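Local structure of ethylbenzene dehydrogenase alpha-subunit (Aromatoleum aromaticum, 2IVF) at residues I694-K697 against V698-A702; E722-K725 against K726-D730; M743-I746 against N747-V750. The protein belongs to the molybdopterin oxidoreductase family and holds a molybdenum atom, an iron/sulfur cluster and the ligands MGD and MD1. All coordinates share one frame; numbering follows the deposited sequence.

Interaction 1: residues I694-K697 against V698-A702; sequences ILKK and VGERA
The carboxylate of Glu700 is approached by two lysines from the preceding turn. Lys696 CG lies over one face of it, displaced toward Glu700 OE2, and although Lys696 and Glu700 form a salt bridge, the approach of Lys696 NZ to Glu700 OE2 is modelled too short, so its exact geometry is doubtful. At the other oxygen, Lys697 NZ meets Glu700 OE1 nearly head-on to its C-O bond, at 3.3 Å. A water donates to Glu700 OE1 at 2.8 Å and accepts from Lys697 NZ at 3.1 Å; it lies on the other side of the carboxylate plane from Lys696 CG. These i to i+3 and i to i+4 pairs form a salt-bridge network along helix 687-704, whose backbone keeps regular alpha-helical bonding, for example Glu700 N to Lys696 O at 2.8 Å. Lys697 is shared: its ammonium also forms a salt bridge with Asp164, while Arg701, one turn on, pairs with Asp172, so both basic residues reach to helix 163-181. Within the turn, Ile694 CG2 stands 4.2 Å from Val698 CG2; Val698 also touches Ala171 of that helix and Leu723 of helix 723-727.

Interaction 2: residues E722-K725 against K726-D730; sequences ELYK and KFTMD
Tyr724 and Thr728 make the close-packed side of this helical turn. The methyl carbon Thr728 CG2 sits over one face of the phenol ring, offset toward its rim, and comes within 3.7 Å of Tyr724 CE1, a CH-pi contact. The carbonyl of Tyr724 is gripped twice: Thr728 N and Thr728 OG1 each donate to Tyr724 O at 3.0 Å, from opposite faces of the carbonyl plane. With chi1 at 64°, the hydroxyl lies between the backbone N and the carbonyl carbon of its own residue, which turns it back to that oxygen and sets the methyl against the ring face. Thr728 OG1 is also bonded to Gly731 N, and Phe727 is buried against helices 687-704 and 197-210. The charged side is looser and faces solvent, Lys725, Lys726 and Asp730 being exposed. Glu722 and Lys726 run side by side, touching through carbon, Glu722 CG to Lys726 CD at 3.7 Å, yet Glu722 OE2 remains 5.9 Å from Lys726 NZ. At the helix end Met729 takes positive phi (50°), and its N bonds to Lys726 O at 3.1 Å, nested inside the nearly straight bond from Asp730 N to Lys725 O at 2.7 Å; the two bonds and the positive phi define a Schellman motif.

Interaction 3: residues M743-I746 against N747-V750; sequences MVDI and NRAV
Ile746, Asn747 and Arg748 have the most surface buried as the chain winds through this turn. Arg748 reaches back over the preceding turn: its CD rests 3.9 Å from Val744 CG1, and a bend at chi3 (79°) directs the guanidinium alongside Asp745. There the edge of the group faces the carboxylate, with Arg748 NH1 3.0 Å from Asp745 OD1. The salt bridge carries only a weak hydrogen bond, since the N-H to acceptor angle is 133°; the two planes are turned 50° apart. The stronger polar partner is Lys755 O, which accepts from Arg748 NE. This i to i+3 pair rides near the C-terminal end of helix 736-749, in which successive i to i+4 backbone bonds persist up to Val750, the first residue to leave helical angles. Ile746 supplies the last of them: Val750 N donates to Ile746 O at 3.0 Å, and Val750 CG2 lies 3.3 Å from Ile746 O. Its buried side chain packs against Tyr490 and Thr498. Asn747 donates its backbone N to Met743 O at 2.9 Å, and its amide carbon CG stands 3.6 Å from Met743 O; beyond the turn its side chain touches Met661 and Val752, and its backbone bonds with Phe753.

In the fold
Interactions 1 and 2 are direct neighbours, their centres 11 Å apart: Leu695 CD1 lies 3.5 Å from Phe727 CB, Lys696 CB 3.5 Å from Tyr724 CD1, and Val698 CG1 3.7 Å from Leu723 CD1, so helix 723-727 packs on helix 687-704. Interaction 3 stands apart, with nearest atoms about 7 Å from interaction 2 and about 15 Å from interaction 1. All three nevertheless share helix 197-210, touched by Leu695, by Phe727 and by Met743. The contacts are structural packing beyond direct touch of MD1: the side chains of Ile694, Phe727 and Met743 lie about 11, 13 and 13 Å from it respectively.

Interaction 1: residues I694-K697 against V698-A702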
# COMPACT_ATOMS: atom_id res chain seq x y z
N ILE A 694 27.01 -5.51 19.91
CA ILE A 694 26.40 -5.96 21.17
C ILE A 694 27.12 -7.20 21.69
O ILE A 694 27.58 -7.26 22.86
CB ILE A 694 24.90 -6.25 21.02
CG1 ILE A 694 24.15 -4.95 20.76
CG2 ILE A 694 24.40 -6.98 22.28
CD1 ILE A 694 22.70 -5.07 20.32
N LEU A 695 27.28 -8.20 20.82
CA LEU A 695 27.97 -9.42 21.24
C LEU A 695 29.45 -9.21 21.67
O LEU A 695 29.91 -9.86 22.59
CB LEU A 695 27.84 -10.51 20.17
CG LEU A 695 26.42 -11.00 19.96
CD1 LEU A 695 26.41 -12.09 18.89
CD2 LEU A 695 25.80 -11.47 21.28
N LYS A 696 30.19 -8.33 21.00
CA LYS A 696 31.56 -8.01 21.40
C LYS A 696 31.52 -7.42 22.79
O LYS A 696 32.24 -7.85 23.70
CB LYS A 696 32.14 -7.01 20.39
CG LYS A 696 33.62 -6.62 20.56
CD LYS A 696 34.00 -5.51 19.58
CE LYS A 696 35.42 -4.95 19.78
NZ LYS A 696 35.53 -3.84 20.84
N LYS A 697 30.60 -6.48 22.98
CA LYS A 697 30.41 -5.83 24.29
C LYS A 697 30.00 -6.79 25.37
O LYS A 697 30.45 -6.66 26.48
CB LYS A 697 29.36 -4.73 24.19
CG LYS A 697 29.85 -3.51 23.45
CD LYS A 697 30.77 -2.68 24.30
CE LYS A 697 31.42 -1.58 23.49
NZ LYS A 697 32.72 -1.19 24.09
N VAL A 698 29.17 -7.76 25.04
CA VAL A 698 28.83 -8.81 26.00
C VAL A 698 30.10 -9.51 26.48
O VAL A 698 30.31 -9.66 27.68
CB VAL A 698 27.83 -9.80 25.40
CG1 VAL A 698 27.75 -11.03 26.19
CG2 VAL A 698 26.46 -9.15 25.27
N GLY A 699 30.95 -9.90 25.53
CA GLY A 699 32.24 -10.48 25.85
C GLY A 699 33.12 -9.56 26.67
O GLY A 699 33.65 -9.97 27.70
N GLU A 700 33.26 -8.32 26.23
CA GLU A 700 34.17 -7.35 26.87
C GLU A 700 33.68 -7.02 28.29
O GLU A 700 34.46 -7.03 29.24
CB GLU A 700 34.27 -6.06 26.03
CG GLU A 700 35.08 -6.21 24.72
CD GLU A 700 35.10 -4.95 23.86
OE1 GLU A 700 34.42 -3.96 24.21
OE2 GLU A 700 35.79 -4.95 22.80
N ARG A 701 32.37 -6.76 28.41
CA ARG A 701 31.75 -6.41 29.69
C ARG A 701 31.82 -7.60 30.63
O ARG A 701 32.16 -7.46 31.82
CB ARG A 701 30.31 -5.94 29.49
CG ARG A 701 30.15 -4.64 28.62
CD ARG A 701 30.85 -3.47 29.27
NE ARG A 701 30.25 -3.30 30.58
CZ ARG A 701 30.89 -3.04 31.71
NH1 ARG A 701 32.21 -2.87 31.74
NH2 ARG A 701 30.20 -2.98 32.83
N ALA A 702 31.58 -8.80 30.10
CA ALA A 702 31.70 -9.99 30.93
C ALA A 702 33.11 -10.06 31.46
O ALA A 702 33.33 -10.31 32.66
CB ALA A 702 31.34 -11.23 30.16
O HOH W 1 33.97 -2.53 26.54

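Interaction 2: residues E722-K725 against K726-D730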
# COMPACT_ATOMS: atom_id res chain seq x y z
N GLU A 722 33.21 -16.06 23.67
CA GLU A 722 33.26 -16.63 22.34
C GLU A 722 32.05 -16.27 21.50
O GLU A 722 32.00 -16.60 20.32
CB GLU A 722 33.50 -18.14 22.39
CG GLU A 722 32.39 -18.98 22.92
CD GLU A 722 32.88 -20.36 23.43
OE1 GLU A 722 34.08 -20.67 23.30
OE2 GLU A 722 32.02 -21.10 23.96
N LEU A 723 31.12 -15.52 22.07
CA LEU A 723 29.92 -15.15 21.36
C LEU A 723 30.23 -14.36 20.08
O LEU A 723 29.62 -14.63 19.04
CB LEU A 723 28.94 -14.33 22.22
CG LEU A 723 28.30 -15.14 23.33
CD1 LEU A 723 27.57 -14.20 24.33
CD2 LEU A 723 27.36 -16.18 22.75
N TYR A 724 31.13 -13.39 20.20
CA TYR A 724 31.44 -12.50 19.10
C TYR A 724 32.17 -13.22 18.00
O TYR A 724 31.82 -13.04 16.82
CB TYR A 724 32.24 -11.29 19.57
CG TYR A 724 32.71 -10.39 18.45
CD1 TYR A 724 31.85 -9.47 17.85
CD2 TYR A 724 34.02 -10.42 18.02
CE1 TYR A 724 32.30 -8.63 16.85
CE2 TYR A 724 34.46 -9.59 17.01
CZ TYR A 724 33.60 -8.71 16.44
OH TYR A 724 34.08 -7.91 15.44
N LYS A 725 33.16 -14.03 18.37
CA LYS A 725 33.89 -14.80 17.35
C LYS A 725 32.95 -15.76 16.62
O LYS A 725 33.01 -15.88 15.40
CB LYS A 725 35.17 -15.48 17.91
CG LYS A 725 35.07 -16.91 18.45
CD LYS A 725 36.45 -17.38 18.96
CE LYS A 725 36.37 -18.66 19.91
NZ LYS A 725 37.70 -19.18 20.49
N LYS A 726 32.04 -16.41 17.36
CA LYS A 726 31.11 -17.33 16.75
C LYS A 726 30.17 -16.60 15.82
O LYS A 726 30.00 -17.01 14.69
CB LYS A 726 30.36 -18.13 17.82
CG LYS A 726 31.24 -19.24 18.36
CD LYS A 726 30.79 -19.75 19.67
CE LYS A 726 29.52 -20.55 19.60
NZ LYS A 726 29.60 -21.68 18.64
N PHE A 727 29.58 -15.51 16.29
CA PHE A 727 28.67 -14.73 15.49
C PHE A 727 29.29 -14.31 14.17
O PHE A 727 28.66 -14.39 13.14
CB PHE A 727 28.20 -13.49 16.24
CG PHE A 727 27.18 -12.74 15.53
CD1 PHE A 727 25.84 -13.14 15.59
CD2 PHE A 727 27.51 -11.65 14.75
CE1 PHE A 727 24.88 -12.47 14.89
CE2 PHE A 727 26.54 -10.96 14.05
CZ PHE A 727 25.22 -11.39 14.11
N THR A 728 30.51 -13.80 14.21
CA THR A 728 31.14 -13.26 13.02
C THR A 728 31.92 -14.32 12.22
O THR A 728 32.64 -13.97 11.23
CB THR A 728 32.11 -12.09 13.39
OG1 THR A 728 33.17 -12.60 14.19
CG2 THR A 728 31.42 -10.94 14.13
N MET A 729 31.85 -15.59 12.64
CA MET A 729 32.71 -16.64 12.09
C MET A 729 34.16 -16.17 12.09
O MET A 729 34.83 -16.11 11.05
CB MET A 729 32.29 -17.02 10.67
CG MET A 729 30.93 -17.68 10.57
SD MET A 729 30.54 -18.05 8.86
CE MET A 729 28.78 -18.32 8.89
N ASP A 730 34.61 -15.81 13.28
CA ASP A 730 35.99 -15.37 13.52
C ASP A 730 36.41 -14.24 12.57
O ASP A 730 37.50 -14.25 11.99
CB ASP A 730 36.96 -16.55 13.47
CG ASP A 730 38.22 -16.29 14.24
OD1 ASP A 730 38.23 -15.43 15.16
OD2 ASP A 730 39.24 -16.92 13.88

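Interaction 3: residues M743-I746 against N747-V750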
# COMPACT_ATOMS: atom_id res chain seq x y z
N MET A 743 25.26 -15.44 1.52
CA MET A 743 23.92 -15.85 1.10
C MET A 743 23.91 -16.25 -0.35
O MET A 743 23.19 -17.15 -0.72
CB MET A 743 22.91 -14.76 1.31
CG MET A 743 22.57 -14.52 2.74
SD MET A 743 21.26 -13.34 2.83
CE MET A 743 20.85 -13.60 4.56
N VAL A 744 24.71 -15.59 -1.19
CA VAL A 744 24.77 -15.98 -2.60
C VAL A 744 25.38 -17.38 -2.69
O VAL A 744 24.88 -18.22 -3.42
CB VAL A 744 25.55 -14.97 -3.45
CG1 VAL A 744 25.86 -15.57 -4.83
CG2 VAL A 744 24.73 -13.66 -3.57
N ASP A 745 26.42 -17.64 -1.92
CA ASP A 745 27.06 -18.98 -1.89
C ASP A 745 26.10 -20.05 -1.40
O ASP A 745 26.10 -21.17 -1.89
CB ASP A 745 28.28 -18.98 -0.98
CG ASP A 745 29.55 -18.52 -1.70
OD1 ASP A 745 29.49 -18.17 -2.91
OD2 ASP A 745 30.60 -18.55 -1.03
N ILE A 746 25.32 -19.71 -0.39
CA ILE A 746 24.30 -20.60 0.14
C ILE A 746 23.29 -20.91 -0.97
O ILE A 746 23.03 -22.06 -1.23
CB ILE A 746 23.57 -20.00 1.36
CG1 ILE A 746 24.50 -19.92 2.58
CG2 ILE A 746 22.25 -20.79 1.64
CD1 ILE A 746 23.96 -19.00 3.69
N ASN A 747 22.78 -19.88 -1.67
CA ASN A 747 21.84 -20.10 -2.77
C ASN A 747 22.42 -20.97 -3.88
O ASN A 747 21.71 -21.78 -4.50
CB ASN A 747 21.33 -18.75 -3.35
CG ASN A 747 20.22 -18.11 -2.51
OD1 ASN A 747 19.80 -16.99 -2.79
ND2 ASN A 747 19.78 -18.78 -1.47
N ARG A 748 23.71 -20.81 -4.15
CA ARG A 748 24.37 -21.63 -5.17
C ARG A 748 24.51 -23.09 -4.75
O ARG A 748 24.38 -24.01 -5.55
CB ARG A 748 25.76 -21.08 -5.50
CG ARG A 748 25.76 -19.72 -6.22
CD ARG A 748 27.10 -19.04 -6.05
NE ARG A 748 28.09 -19.60 -6.95
CZ ARG A 748 29.40 -19.42 -6.84
NH1 ARG A 748 29.92 -18.75 -5.84
NH2 ARG A 748 30.20 -19.96 -7.73
N ALA A 749 24.82 -23.27 -3.48
CA ALA A 749 25.06 -24.56 -2.88
C ALA A 749 23.79 -25.38 -2.83
O ALA A 749 23.85 -26.59 -3.02
CB ALA A 749 25.63 -24.37 -1.46
N VAL A 750 22.65 -24.75 -2.60
CA VAL A 750 21.37 -25.45 -2.47
C VAL A 750 20.50 -25.44 -3.72
O VAL A 750 19.32 -25.81 -3.67
CB VAL A 750 20.56 -24.92 -1.27
CG1 VAL A 750 21.42 -25.01 -0.02
CG2 VAL A 750 20.04 -23.46 -1.47